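Local coordinates for protein galactose-binding lectin (Enterobacter cloacae subsp. cloacae, PDB 6YF6) that probably acts as a sugar-binding lectin, its C-terminal domain (the part present here) holding a fucoside through a bound calcium ion, at residues F11-W16 / L99-E104; F40-N45 / M131-R136; K54-G59 / Q118-V123; W68-A73 / V84-D89; D92-L97 / V106-K111. All coordinates share one frame; numbering follows the deposited sequence.

Interactions 4 and 5 join the two antiparallel sheets of the beta-sandwich. Interaction 4 is the buried, largely apolar filling near the centre; interaction 5 lies at the surface, where the outermost strands 91-98 and 106-113 meet through side chains and a water. Interaction 3 works within one sheet, by backbone hydrogen bonds, and reaches the second subunit. Interaction 2 begins as a backbone pairing of strands 29-40 and 135-143 and opens into the calcium and sugar site, so it is rich in oxygen ligands. Interaction 1 is a surface meeting of two loops, held by van der Waals and polar approaches with no hydrogen bond between them; through Leu99 it packs against interactions 2, 4 and 5.

Interaction 1 (F11-W16 / L99-E104); sequences FERDNW and LKQANE
Glu12 and Arg13 lie against Ala102, Asn103 and Glu104 where two loops meet on the surface of the beta-sandwich: 11-16, from the N-terminal part of the chain, and the type II beta turn of Gln101 to Glu104, which leads into strand 106-113. The firmer half belongs to Glu12. Its CG stands beside the backbone N (chi1 -79°), and with the chain extended beyond it the carboxylate is carried onto the turn. There OE1 comes 3.6 Å from Glu104 CA and 4.0 Å from Glu104 CG, while OE2 lies 3.7 Å from Asn103 O. OE2 is not left to face that carbonyl alone, for it accepts a hydrogen bond from Trp105 N, immediately after the turn, and this bond helps hold the carboxylate over the turn.

The other half is looser and faces solvent. Arg13 bends at chi2 and chi3 and brings its guanidinium obliquely to the turn, with NH1 3.6 Å from Ala102 O and also 3.6 Å from Asn103 O; neither approach is a hydrogen bond, and the side chain is poorly ordered. Beyond it, Gln101 OE1 only grazes Arg13 CD. Further along the same loop, Asp14 makes a salt bridge to Arg36 of the second subunit, so the loop also takes part in the dimer. Arg13 NH1 also comes 4.2 Å from Asn103 CB.

Interaction 2 (F40-N45 / M131-R136); sequences FITRPN and MGNDFR. With CA (calcium ion), chain D; SFU (methyl 1-seleno-alpha-L-fucopyranoside), chain C.
The rings of Phe40 and Phe135 form an offset stack, centroids 4.5 Å apart and planes at 6°. One face of Phe40 takes Phe135 CE2 near its rim, while Phe40 CB sits over the centre of the Phe135 ring, 3.7 Å from its centroid. Phe135 O lies at the edge of the Phe40 ring and Asn133 C at that of Phe135. Phe135 adopts chi1 54°, its ring between backbone N and carbonyl carbon, which lays it face to face with the Phe40 ring. The backbones form an antiparallel hydrogen-bonded pair: Phe40 N to Phe135 O is 2.7 Å.

Beyond this pair the two segments part around calcium. Thr42 OG1 binds it at 2.3 Å and Asp134 OD1 at 2.5 Å; the carbonyls of Ile41, Thr42, Gly132 and Ser130 supply the rest of the protein's share. Fucoside O3 and O4 complete eight oxygens, and Asp134 OD2 lies 2.7 Å from O4. The metal therefore recognises two neighbouring sugar hydroxyls directly, as in PA-IL lectins.

Interaction 3 (K54-G59 / Q118-V123); sequences KKTLTG and QAELAV
Leu57 and Leu121 lie on one face, and Thr56, Gln118 and Glu120 on the other, of an antiparallel strand pair in the beta-sandwich: the outermost strand of one sheet within this chain, and its neighbour. Through Lys54 the sheet continues into the second subunit. On the inner face the two leucines meet at a slant, with Leu121 CD1 4.0 Å from Leu57 CB. Leu121 also touches Ile142 and Trp68 of the opposite sheet, whereas Lys55 forms a salt bridge with Asp7 of the second subunit.

On the outer face, Thr56 and Glu120 rise next to each other in the same direction, Thr56 OG1 4.0 Å from Glu120 CG. Gln118 comes diagonally: with CG between backbone N and carbonyl carbon (chi1 59°), the extended chain lays its amide against the Thr56 methyl, CG2 to NE2 3.5 Å. Between the faces, reciprocal backbone bonds join Lys55 with Leu121 and Leu57 with Ala119. The shortest of them runs from Leu121 N to Lys55 O, 2.8 Å at 165°.

Interaction 4 (W68-A73 / V84-D89); sequences WTVKIA and VSLRAD
In the hydrophobic interior of the beta-sandwich, Trp68, Val70 and Ile72 of one sheet face Leu86 and Val84 of the other. The strand segments 68-73 and 84-88 run 152° apart and approach to 9.3 Å, the spacing of two sheets packed face to face, and the gap is filled mainly by side chains.

Trp68 and Leu86 carry most of it. The indole is swung across the gap by chi1 179°, its CG opposite the backbone N, and offers a face to the leucine: Leu86 CD2 stands 3.8 Å from the centroid of the six-membered ring, only 8° off the normal, in a CH-pi contact. Leu86 CB meets the same ring farther out, 3.8 Å from Trp68 CZ3, and Leu86 CD1 leans on Trp68 O. At the edge of the indole, in its plane, lies the carbonyl oxygen of Arg87, 3.3 Å from Trp68 CZ3. The Arg87 side chain turns outward to salt bridges with Asp92 and Glu51.

Val70 CG2 also touches Leu86 CD2. Strand 135-143 adds Ile142 and Ile137 to the filling. At the other end of the contact from Trp68, Ile72 and Val84 meet tip to tip, Ile72 CD1 to Val84 CG2 4.0 Å.

Interaction 5 (D92-L97 / V106-K111); sequences DISAPL and VTLSGK
Residues 93-97 and 106-111 run 165° apart in direction, closest where the CA atoms of Ser94 and Gly110 are 5.1 Å from each other, yet do not pair within one sheet. They belong to the outermost strands of the two sheets and close one side of the sandwich.

At the Gly110 end the contact is largely with backbone. Ile93 O lies 3.3 Å from Gly110 CA in a CA-H...O contact, Ile93 CG2 rests 3.4 Å from Lys111 O, and Ser94 CB touches Ser109 O. A water accepts from Lys111 N at 3.1 Å and donates to Ile93 O at 2.6 Å, bridging the two segments.

Toward Leu97 the contact turns apolar. Leu97 and Leu108 run alongside each other, pointing opposite ways, Leu97 CB 3.9 Å from Leu108 CD1, and Leu97 CD2 reaches Val106 CG2 at 4.0 Å. Leu108 CG lies trans to the backbone N (chi1 170°), which brings CD1 between Leu97 and the Ser94 hydroxyl. That hydroxyl accepts from Leu86 N and donates to Ala95 O from well above the carbonyl plane. Apolar packing joins the edges at one end, close backbone contacts and a water at the other, with no direct hydrogen bond between the segments.

Interaction 1 (F11-W16 / L99-E104)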
# COMPACT_ATOMS: atom_id res chain seq x y z
N PHE A 11 -5.53 -3.14 -7.91
CA PHE A 11 -6.75 -2.86 -8.66
C PHE A 11 -6.73 -1.51 -9.36
O PHE A 11 -7.77 -1.02 -9.80
CB PHE A 11 -7.99 -2.98 -7.76
CG PHE A 11 -8.21 -4.37 -7.22
CD1 PHE A 11 -7.83 -4.69 -5.93
CD2 PHE A 11 -8.77 -5.36 -8.02
CE1 PHE A 11 -8.01 -5.97 -5.43
CE2 PHE A 11 -8.95 -6.64 -7.53
CZ PHE A 11 -8.57 -6.94 -6.23
N GLU A 12 -5.55 -0.89 -9.49
CA GLU A 12 -5.43 0.30 -10.32
C GLU A 12 -5.89 -0.01 -11.75
O GLU A 12 -5.64 -1.10 -12.27
CB GLU A 12 -3.98 0.79 -10.34
CG GLU A 12 -3.57 1.59 -9.10
CD GLU A 12 -2.13 2.07 -9.16
OE1 GLU A 12 -1.48 1.87 -10.20
OE2 GLU A 12 -1.66 2.64 -8.16
N ARG A 13 -6.56 0.94 -12.37
CA ARG A 13 -7.08 0.79 -13.73
C ARG A 13 -8.09 -0.35 -13.83
O ARG A 13 -8.35 -0.86 -14.93
CB ARG A 13 -5.94 0.56 -14.73
CG ARG A 13 -4.73 1.49 -14.56
CD ARG A 13 -5.05 2.93 -14.95
NE ARG A 13 -5.91 3.59 -13.97
CZ ARG A 13 -5.52 4.57 -13.14
NH1 ARG A 13 -4.28 5.03 -13.15
NH2 ARG A 13 -6.40 5.09 -12.30
N ASP A 14 -8.67 -0.75 -12.70
CA ASP A 14 -9.64 -1.85 -12.65
C ASP A 14 -9.03 -3.16 -13.13
O ASP A 14 -9.73 -4.04 -13.65
CB ASP A 14 -10.89 -1.51 -13.47
CG ASP A 14 -11.67 -0.35 -12.88
OD1 ASP A 14 -11.24 0.20 -11.84
OD2 ASP A 14 -12.72 0.00 -13.45
N ASN A 15 -7.71 -3.32 -12.98
CA ASN A 15 -7.05 -4.58 -13.30
C ASN A 15 -7.21 -5.53 -12.12
O ASN A 15 -6.60 -5.34 -11.07
CB ASN A 15 -5.58 -4.35 -13.63
CG ASN A 15 -4.96 -5.51 -14.36
OD1 ASN A 15 -5.40 -6.65 -14.22
ND2 ASN A 15 -3.92 -5.24 -15.14
N TRP A 16 -8.05 -6.56 -12.29
CA TRP A 16 -8.20 -7.58 -11.27
C TRP A 16 -7.01 -8.53 -11.22
O TRP A 16 -6.94 -9.36 -10.30
CB TRP A 16 -9.49 -8.38 -11.50
CG TRP A 16 -10.75 -7.62 -11.23
CD1 TRP A 16 -11.20 -6.51 -11.90
CD2 TRP A 16 -11.74 -7.91 -10.24
NE1 TRP A 16 -12.39 -6.09 -11.37
CE2 TRP A 16 -12.75 -6.93 -10.35
CE3 TRP A 16 -11.87 -8.90 -9.26
CZ2 TRP A 16 -13.87 -6.91 -9.53
CZ3 TRP A 16 -12.99 -8.88 -8.44
CH2 TRP A 16 -13.97 -7.89 -8.58
N LEU A 99 8.46 10.47 -12.18
CA LEU A 99 7.07 10.06 -12.06
C LEU A 99 6.34 10.42 -13.34
O LEU A 99 6.34 11.59 -13.75
CB LEU A 99 6.41 10.73 -10.86
CG LEU A 99 7.15 10.57 -9.52
CD1 LEU A 99 6.42 11.34 -8.43
CD2 LEU A 99 7.29 9.10 -9.15
N LYS A 100 5.70 9.45 -13.98
CA LYS A 100 5.15 9.68 -15.32
C LYS A 100 3.63 9.48 -15.39
O LYS A 100 2.94 10.44 -15.66
CB LYS A 100 5.92 8.83 -16.32
CG LYS A 100 7.43 8.86 -16.12
CD LYS A 100 8.12 7.70 -16.82
CE LYS A 100 8.97 8.18 -17.99
NZ LYS A 100 10.10 7.25 -18.26
N GLN A 101 3.11 8.29 -15.12
CA GLN A 101 1.67 8.09 -15.29
C GLN A 101 0.90 8.61 -14.08
O GLN A 101 1.21 8.26 -12.94
CB GLN A 101 1.36 6.61 -15.51
CG GLN A 101 -0.10 6.32 -15.83
CD GLN A 101 -0.28 5.09 -16.69
OE1 GLN A 101 -0.95 4.13 -16.29
NE2 GLN A 101 0.29 5.11 -17.89
N ALA A 102 -0.10 9.45 -14.33
CA ALA A 102 -0.89 10.02 -13.24
C ALA A 102 -1.60 8.90 -12.48
O ALA A 102 -2.19 8.00 -13.08
CB ALA A 102 -1.90 11.03 -13.78
N ASN A 103 -1.52 8.96 -11.15
CA ASN A 103 -2.23 8.05 -10.25
C ASN A 103 -1.79 6.60 -10.39
O ASN A 103 -2.53 5.68 -10.03
CB ASN A 103 -3.74 8.17 -10.45
CG ASN A 103 -4.22 9.60 -10.31
OD1 ASN A 103 -4.10 10.20 -9.24
ND2 ASN A 103 -4.74 10.17 -11.39
N GLU A 104 -0.58 6.37 -10.90
CA GLU A 104 0.08 5.07 -10.80
C GLU A 104 1.00 5.14 -9.59
O GLU A 104 1.99 5.87 -9.60
CB GLU A 104 0.85 4.73 -12.07
CG GLU A 104 1.79 3.54 -11.90
CD GLU A 104 2.34 3.01 -13.21
OE1 GLU A 104 2.20 3.70 -14.24
OE2 GLU A 104 2.90 1.90 -13.20

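Interaction 2 (F40-N45 / M131-R136)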
# COMPACT_ATOMS: atom_id res chain seq x y z
N PHE A 40 1.59 17.55 -3.41
CA PHE A 40 2.57 18.53 -3.87
C PHE A 40 2.02 19.15 -5.15
O PHE A 40 2.16 18.59 -6.24
CB PHE A 40 3.93 17.88 -4.11
CG PHE A 40 4.52 17.24 -2.88
CD1 PHE A 40 4.08 16.00 -2.44
CD2 PHE A 40 5.53 17.88 -2.17
CE1 PHE A 40 4.63 15.41 -1.31
CE2 PHE A 40 6.08 17.30 -1.04
CZ PHE A 40 5.63 16.06 -0.61
N ILE A 41 1.37 20.32 -5.01
CA ILE A 41 0.79 21.02 -6.16
C ILE A 41 1.75 22.03 -6.78
O ILE A 41 1.47 22.55 -7.87
CB ILE A 41 -0.53 21.69 -5.72
CG1 ILE A 41 -1.44 21.94 -6.92
CG2 ILE A 41 -0.23 22.97 -4.97
CD1 ILE A 41 -1.96 20.66 -7.56
N THR A 42 2.87 22.33 -6.11
CA THR A 42 3.93 23.20 -6.61
C THR A 42 3.39 24.46 -7.29
O THR A 42 3.28 24.52 -8.52
CB THR A 42 4.85 22.43 -7.57
OG1 THR A 42 4.10 21.88 -8.65
CG2 THR A 42 5.54 21.31 -6.82
N ARG A 43 3.07 25.47 -6.48
CA ARG A 43 2.42 26.67 -6.97
C ARG A 43 3.37 27.50 -7.83
O ARG A 43 4.59 27.33 -7.78
CB ARG A 43 1.93 27.51 -5.79
CG ARG A 43 0.90 26.85 -4.88
CD ARG A 43 0.55 27.82 -3.77
NE ARG A 43 -0.28 27.26 -2.71
CZ ARG A 43 -0.70 27.96 -1.67
NH1 ARG A 43 -0.37 29.24 -1.56
NH2 ARG A 43 -1.46 27.39 -0.74
N PRO A 44 2.83 28.44 -8.61
CA PRO A 44 3.68 29.24 -9.50
C PRO A 44 4.73 30.04 -8.75
O PRO A 44 4.50 30.52 -7.63
CB PRO A 44 2.68 30.16 -10.21
CG PRO A 44 1.36 29.45 -10.12
CD PRO A 44 1.39 28.72 -8.81
N ASN A 45 5.89 30.19 -9.38
CA ASN A 45 6.92 31.15 -8.97
C ASN A 45 7.49 30.84 -7.60
O ASN A 45 7.84 31.75 -6.84
CB ASN A 45 6.38 32.58 -9.02
CG ASN A 45 6.01 33.02 -10.41
OD1 ASN A 45 6.50 32.45 -11.40
ND2 ASN A 45 5.15 34.02 -10.52
N MET A 131 4.99 24.62 -13.38
CA MET A 131 4.16 24.09 -14.46
C MET A 131 4.21 22.57 -14.42
O MET A 131 5.23 21.97 -14.80
CB MET A 131 4.65 24.63 -15.80
CG MET A 131 4.35 26.10 -16.04
SD MET A 131 2.59 26.42 -16.28
CE MET A 131 2.31 25.69 -17.90
N GLY A 132 3.13 21.94 -13.98
CA GLY A 132 3.14 20.52 -13.73
C GLY A 132 3.89 20.21 -12.45
O GLY A 132 3.75 20.93 -11.46
N ASN A 133 4.69 19.15 -12.46
CA ASN A 133 5.46 18.77 -11.28
C ASN A 133 4.54 18.57 -10.07
O ASN A 133 4.82 19.05 -8.97
CB ASN A 133 6.54 19.82 -10.99
CG ASN A 133 7.58 19.33 -10.01
OD1 ASN A 133 7.79 18.13 -9.87
ND2 ASN A 133 8.23 20.26 -9.32
N ASP A 134 3.44 17.85 -10.29
CA ASP A 134 2.42 17.61 -9.28
C ASP A 134 2.39 16.14 -8.91
O ASP A 134 2.34 15.27 -9.80
CB ASP A 134 1.05 18.05 -9.80
CG ASP A 134 1.06 19.47 -10.35
OD1 ASP A 134 1.38 20.40 -9.58
OD2 ASP A 134 0.75 19.65 -11.54
N PHE A 135 2.40 15.84 -7.61
CA PHE A 135 2.48 14.46 -7.17
C PHE A 135 2.02 14.36 -5.72
O PHE A 135 1.80 15.37 -5.04
CB PHE A 135 3.91 13.91 -7.33
CG PHE A 135 4.97 14.75 -6.66
CD1 PHE A 135 5.44 15.91 -7.26
CD2 PHE A 135 5.53 14.35 -5.45
CE1 PHE A 135 6.42 16.68 -6.65
CE2 PHE A 135 6.51 15.11 -4.84
CZ PHE A 135 6.96 16.28 -5.44
N ARG A 136 1.86 13.12 -5.26
CA ARG A 136 1.41 12.83 -3.90
C ARG A 136 2.29 11.75 -3.28
O ARG A 136 2.77 10.85 -3.97
CB ARG A 136 -0.06 12.36 -3.88
CG ARG A 136 -1.09 13.42 -4.29
CD ARG A 136 -2.47 12.79 -4.54
NE ARG A 136 -3.53 13.79 -4.66
CZ ARG A 136 -4.75 13.54 -5.12
NH1 ARG A 136 -5.09 12.32 -5.52
NH2 ARG A 136 -5.64 14.52 -5.18
CA CA D . 2.40 22.59 -10.06
C1 SFU C . 0.08 25.08 -13.70
C2 SFU C . 0.54 25.13 -12.24
C3 SFU C . -0.25 24.16 -11.33
C4 SFU C . -0.20 22.77 -11.97
C5 SFU C . -0.80 22.87 -13.37
C6 SFU C . -0.75 21.51 -14.04
O2 SFU C . 0.39 26.45 -11.75
O3 SFU C . 0.41 24.06 -10.08
O4 SFU C . 1.13 22.30 -12.11
O5 SFU C . -0.05 23.78 -14.21
CM SFU C . -2.08 25.72 -15.71
SE SFU C . -1.69 26.05 -13.86

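Interaction 3 (K54-G59 / Q118-V123)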
# COMPACT_ATOMS: atom_id res chain seq x y z
N LYS A 54 11.26 16.30 5.38
CA LYS A 54 12.41 16.02 6.23
C LYS A 54 11.95 15.38 7.53
O LYS A 54 10.87 15.68 8.05
CB LYS A 54 13.20 17.31 6.52
CG LYS A 54 14.03 17.79 5.34
CD LYS A 54 14.63 19.16 5.59
CE LYS A 54 15.91 19.08 6.41
NZ LYS A 54 16.44 20.44 6.72
N LYS A 55 12.79 14.48 8.04
CA LYS A 55 12.56 13.86 9.34
C LYS A 55 13.89 13.39 9.92
O LYS A 55 14.70 12.79 9.22
CB LYS A 55 11.60 12.67 9.25
CG LYS A 55 11.43 11.95 10.58
CD LYS A 55 10.33 10.91 10.55
CE LYS A 55 10.25 10.15 11.87
NZ LYS A 55 9.12 9.19 11.89
N THR A 56 14.08 13.65 11.21
CA THR A 56 15.18 13.04 11.96
C THR A 56 14.62 11.77 12.60
O THR A 56 13.93 11.82 13.62
CB THR A 56 15.75 14.00 13.00
OG1 THR A 56 16.26 15.16 12.33
CG2 THR A 56 16.89 13.33 13.76
N LEU A 57 14.92 10.63 11.98
CA LEU A 57 14.43 9.34 12.45
C LEU A 57 15.28 8.86 13.62
O LEU A 57 16.50 8.74 13.50
CB LEU A 57 14.47 8.33 11.32
CG LEU A 57 13.89 6.94 11.60
CD1 LEU A 57 12.38 7.02 11.79
CD2 LEU A 57 14.25 6.00 10.47
N THR A 58 14.63 8.56 14.75
CA THR A 58 15.31 8.12 15.95
C THR A 58 15.10 6.62 16.16
O THR A 58 14.36 5.97 15.41
CB THR A 58 14.82 8.91 17.17
OG1 THR A 58 13.44 8.61 17.41
CG2 THR A 58 14.98 10.41 16.95
N GLY A 59 15.76 6.08 17.18
CA GLY A 59 15.61 4.68 17.52
C GLY A 59 16.45 3.72 16.72
O GLY A 59 16.16 2.52 16.71
N GLN A 118 20.21 8.01 15.36
CA GLN A 118 19.27 8.69 14.49
C GLN A 118 19.92 8.98 13.15
O GLN A 118 21.14 8.94 13.00
CB GLN A 118 18.77 10.00 15.12
CG GLN A 118 19.87 10.99 15.44
CD GLN A 118 19.35 12.22 16.16
OE1 GLN A 118 18.57 12.11 17.11
NE2 GLN A 118 19.78 13.40 15.72
N ALA A 119 19.07 9.28 12.17
CA ALA A 119 19.50 9.65 10.83
C ALA A 119 18.62 10.78 10.32
O ALA A 119 17.42 10.82 10.59
CB ALA A 119 19.41 8.46 9.86
N GLU A 120 19.24 11.71 9.59
CA GLU A 120 18.53 12.84 8.99
C GLU A 120 18.09 12.42 7.59
O GLU A 120 18.93 12.25 6.70
CB GLU A 120 19.41 14.08 8.96
CG GLU A 120 19.68 14.67 10.35
CD GLU A 120 20.57 15.90 10.31
OE1 GLU A 120 20.27 16.83 9.53
OE2 GLU A 120 21.56 15.94 11.06
N LEU A 121 16.79 12.25 7.41
CA LEU A 121 16.22 11.81 6.14
C LEU A 121 15.58 12.98 5.41
O LEU A 121 14.98 13.86 6.03
CB LEU A 121 15.18 10.72 6.37
CG LEU A 121 15.66 9.50 7.16
CD1 LEU A 121 14.52 8.50 7.33
CD2 LEU A 121 16.87 8.87 6.49
N ALA A 122 15.70 12.97 4.08
CA ALA A 122 15.06 13.98 3.27
C ALA A 122 14.62 13.36 1.96
O ALA A 122 15.36 12.59 1.35
CB ALA A 122 15.99 15.17 3.01
N VAL A 123 13.39 13.69 1.54
CA VAL A 123 12.93 13.43 0.19
C VAL A 123 13.30 14.63 -0.66
O VAL A 123 13.10 15.78 -0.24
CB VAL A 123 11.41 13.18 0.17
CG1 VAL A 123 10.94 12.90 -1.25
CG2 VAL A 123 11.05 12.02 1.09

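Interaction 4 (W68-A73 / V84-D89)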
# COMPACT_ATOMS: atom_id res chain seq x y z
N TRP A 68 14.37 2.26 3.30
CA TRP A 68 13.39 3.34 3.29
C TRP A 68 12.57 3.25 2.01
O TRP A 68 13.13 3.33 0.91
CB TRP A 68 14.11 4.69 3.40
CG TRP A 68 13.21 5.89 3.37
CD1 TRP A 68 11.86 5.92 3.51
CD2 TRP A 68 13.63 7.26 3.21
NE1 TRP A 68 11.40 7.22 3.43
CE2 TRP A 68 12.46 8.05 3.24
CE3 TRP A 68 14.87 7.88 3.02
CZ2 TRP A 68 12.50 9.44 3.11
CZ3 TRP A 68 14.90 9.26 2.89
CH2 TRP A 68 13.73 10.02 2.93
N THR A 69 11.26 3.06 2.15
CA THR A 69 10.35 3.02 1.02
C THR A 69 9.35 4.17 1.13
O THR A 69 8.92 4.54 2.22
CB THR A 69 9.61 1.68 0.94
OG1 THR A 69 8.96 1.39 2.19
CG2 THR A 69 10.59 0.56 0.59
N VAL A 70 9.00 4.73 -0.03
CA VAL A 70 8.08 5.86 -0.14
C VAL A 70 7.09 5.52 -1.25
O VAL A 70 7.49 5.24 -2.38
CB VAL A 70 8.81 7.18 -0.47
CG1 VAL A 70 7.80 8.31 -0.72
CG2 VAL A 70 9.76 7.55 0.65
N LYS A 71 5.80 5.52 -0.91
CA LYS A 71 4.76 5.27 -1.90
C LYS A 71 4.34 6.60 -2.49
O LYS A 71 3.88 7.49 -1.77
CB LYS A 71 3.57 4.54 -1.26
CG LYS A 71 3.92 3.13 -0.81
CD LYS A 71 2.67 2.33 -0.45
CE LYS A 71 3.02 0.96 0.12
NZ LYS A 71 1.88 0.34 0.85
N ILE A 72 4.50 6.74 -3.80
CA ILE A 72 4.44 8.04 -4.46
C ILE A 72 3.79 7.89 -5.83
O ILE A 72 3.90 6.84 -6.47
CB ILE A 72 5.86 8.65 -4.58
CG1 ILE A 72 5.80 10.06 -5.15
CG2 ILE A 72 6.76 7.76 -5.44
CD1 ILE A 72 7.07 10.83 -4.90
N ALA A 73 3.11 8.94 -6.27
CA ALA A 73 2.43 8.93 -7.55
C ALA A 73 2.39 10.33 -8.14
O ALA A 73 2.18 11.31 -7.43
CB ALA A 73 1.00 8.38 -7.44
N VAL A 84 12.12 12.56 -8.17
CA VAL A 84 12.25 12.51 -6.72
C VAL A 84 13.25 11.43 -6.33
O VAL A 84 13.24 10.32 -6.88
CB VAL A 84 10.88 12.25 -6.06
CG1 VAL A 84 10.98 12.36 -4.55
CG2 VAL A 84 9.84 13.23 -6.60
N SER A 85 14.12 11.75 -5.37
CA SER A 85 15.10 10.81 -4.84
C SER A 85 15.03 10.83 -3.31
O SER A 85 14.27 11.60 -2.71
CB SER A 85 16.52 11.13 -5.32
OG SER A 85 16.97 12.39 -4.84
N LEU A 86 15.84 9.98 -2.69
CA LEU A 86 15.92 9.88 -1.24
C LEU A 86 17.33 10.21 -0.77
O LEU A 86 18.32 9.85 -1.43
CB LEU A 86 15.54 8.48 -0.75
CG LEU A 86 14.20 7.94 -1.25
CD1 LEU A 86 14.05 6.47 -0.88
CD2 LEU A 86 13.07 8.76 -0.69
N ARG A 87 17.42 10.85 0.39
CA ARG A 87 18.70 11.26 0.97
C ARG A 87 18.72 10.92 2.45
O ARG A 87 17.70 11.05 3.14
CB ARG A 87 18.92 12.77 0.76
CG ARG A 87 20.26 13.30 1.24
CD ARG A 87 20.44 14.75 0.83
NE ARG A 87 20.43 14.91 -0.62
CZ ARG A 87 20.12 16.03 -1.27
NH1 ARG A 87 19.78 17.12 -0.60
NH2 ARG A 87 20.15 16.06 -2.59
N ALA A 88 19.87 10.45 2.93
CA ALA A 88 20.02 10.09 4.33
C ALA A 88 21.39 10.54 4.83
O ALA A 88 22.42 10.11 4.29
CB ALA A 88 19.86 8.58 4.53
N ASP A 89 21.39 11.37 5.87
CA ASP A 89 22.63 11.91 6.43
C ASP A 89 23.48 12.54 5.34
O ASP A 89 24.70 12.38 5.28
CB ASP A 89 23.40 10.83 7.18
CG ASP A 89 22.70 10.40 8.46
OD1 ASP A 89 21.99 11.24 9.05
OD2 ASP A 89 22.86 9.22 8.87

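Interaction 5 (D92-L97 / V106-K111)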
# COMPACT_ATOMS: atom_id res chain seq x y z
N ASP A 92 22.97 10.78 -0.98
CA ASP A 92 21.92 10.33 -1.89
C ASP A 92 21.89 8.80 -1.89
O ASP A 92 22.88 8.15 -2.25
CB ASP A 92 22.18 10.86 -3.30
CG ASP A 92 22.04 12.38 -3.38
OD1 ASP A 92 21.06 12.93 -2.83
OD2 ASP A 92 22.92 13.02 -4.00
N ILE A 93 20.76 8.23 -1.46
CA ILE A 93 20.62 6.78 -1.34
C ILE A 93 19.67 6.21 -2.39
O ILE A 93 19.30 5.03 -2.31
CB ILE A 93 20.16 6.37 0.07
CG1 ILE A 93 18.84 7.05 0.44
CG2 ILE A 93 21.25 6.67 1.09
CD1 ILE A 93 18.19 6.48 1.68
N SER A 94 19.28 7.01 -3.38
CA SER A 94 18.47 6.52 -4.48
C SER A 94 18.75 7.36 -5.71
O SER A 94 19.15 8.53 -5.61
CB SER A 94 16.97 6.55 -4.15
OG SER A 94 16.44 7.86 -4.27
N ALA A 95 18.54 6.77 -6.88
CA ALA A 95 18.54 7.54 -8.12
C ALA A 95 17.30 8.43 -8.16
O ALA A 95 16.30 8.14 -7.50
CB ALA A 95 18.56 6.60 -9.32
N PRO A 96 17.35 9.53 -8.92
CA PRO A 96 16.12 10.32 -9.13
C PRO A 96 15.12 9.54 -9.96
O PRO A 96 15.39 9.17 -11.10
CB PRO A 96 16.62 11.57 -9.86
CG PRO A 96 18.09 11.61 -9.64
CD PRO A 96 18.54 10.19 -9.47
N LEU A 97 13.94 9.31 -9.39
CA LEU A 97 12.88 8.56 -10.05
C LEU A 97 11.91 9.53 -10.70
O LEU A 97 11.32 10.38 -10.02
CB LEU A 97 12.15 7.67 -9.04
CG LEU A 97 11.03 6.77 -9.57
CD1 LEU A 97 11.58 5.71 -10.52
CD2 LEU A 97 10.28 6.12 -8.42
N VAL A 106 3.82 3.99 -7.22
CA VAL A 106 5.06 3.23 -7.31
C VAL A 106 5.81 3.42 -6.01
O VAL A 106 5.48 4.27 -5.18
CB VAL A 106 5.93 3.66 -8.51
CG1 VAL A 106 5.15 3.54 -9.81
CG2 VAL A 106 6.44 5.08 -8.32
N THR A 107 6.86 2.61 -5.83
CA THR A 107 7.69 2.64 -4.64
C THR A 107 9.05 3.22 -4.98
O THR A 107 9.72 2.75 -5.90
CB THR A 107 7.84 1.24 -4.05
OG1 THR A 107 6.54 0.73 -3.69
CG2 THR A 107 8.73 1.26 -2.82
N LEU A 108 9.43 4.26 -4.25
CA LEU A 108 10.77 4.82 -4.30
C LEU A 108 11.53 4.28 -3.10
O LEU A 108 11.07 4.44 -1.96
CB LEU A 108 10.70 6.35 -4.28
CG LEU A 108 12.01 7.12 -4.09
CD1 LEU A 108 12.94 6.96 -5.27
CD2 LEU A 108 11.67 8.58 -3.86
N SER A 109 12.67 3.63 -3.35
CA SER A 109 13.38 2.87 -2.34
C SER A 109 14.84 3.27 -2.27
O SER A 109 15.46 3.62 -3.28
CB SER A 109 13.30 1.35 -2.61
OG SER A 109 11.98 0.94 -2.93
N GLY A 110 15.39 3.20 -1.06
CA GLY A 110 16.82 3.31 -0.86
C GLY A 110 17.17 2.71 0.49
O GLY A 110 16.33 2.59 1.38
N LYS A 111 18.44 2.33 0.62
CA LYS A 111 18.96 1.80 1.87
C LYS A 111 20.06 2.72 2.38
O LYS A 111 20.80 3.32 1.60
CB LYS A 111 19.51 0.38 1.68
CG LYS A 111 18.45 -0.65 1.33
CD LYS A 111 19.08 -2.02 1.14
CE LYS A 111 18.05 -3.13 1.10
NZ LYS A 111 18.67 -4.43 1.50
O HOH W 1 20.40 2.68 -1.79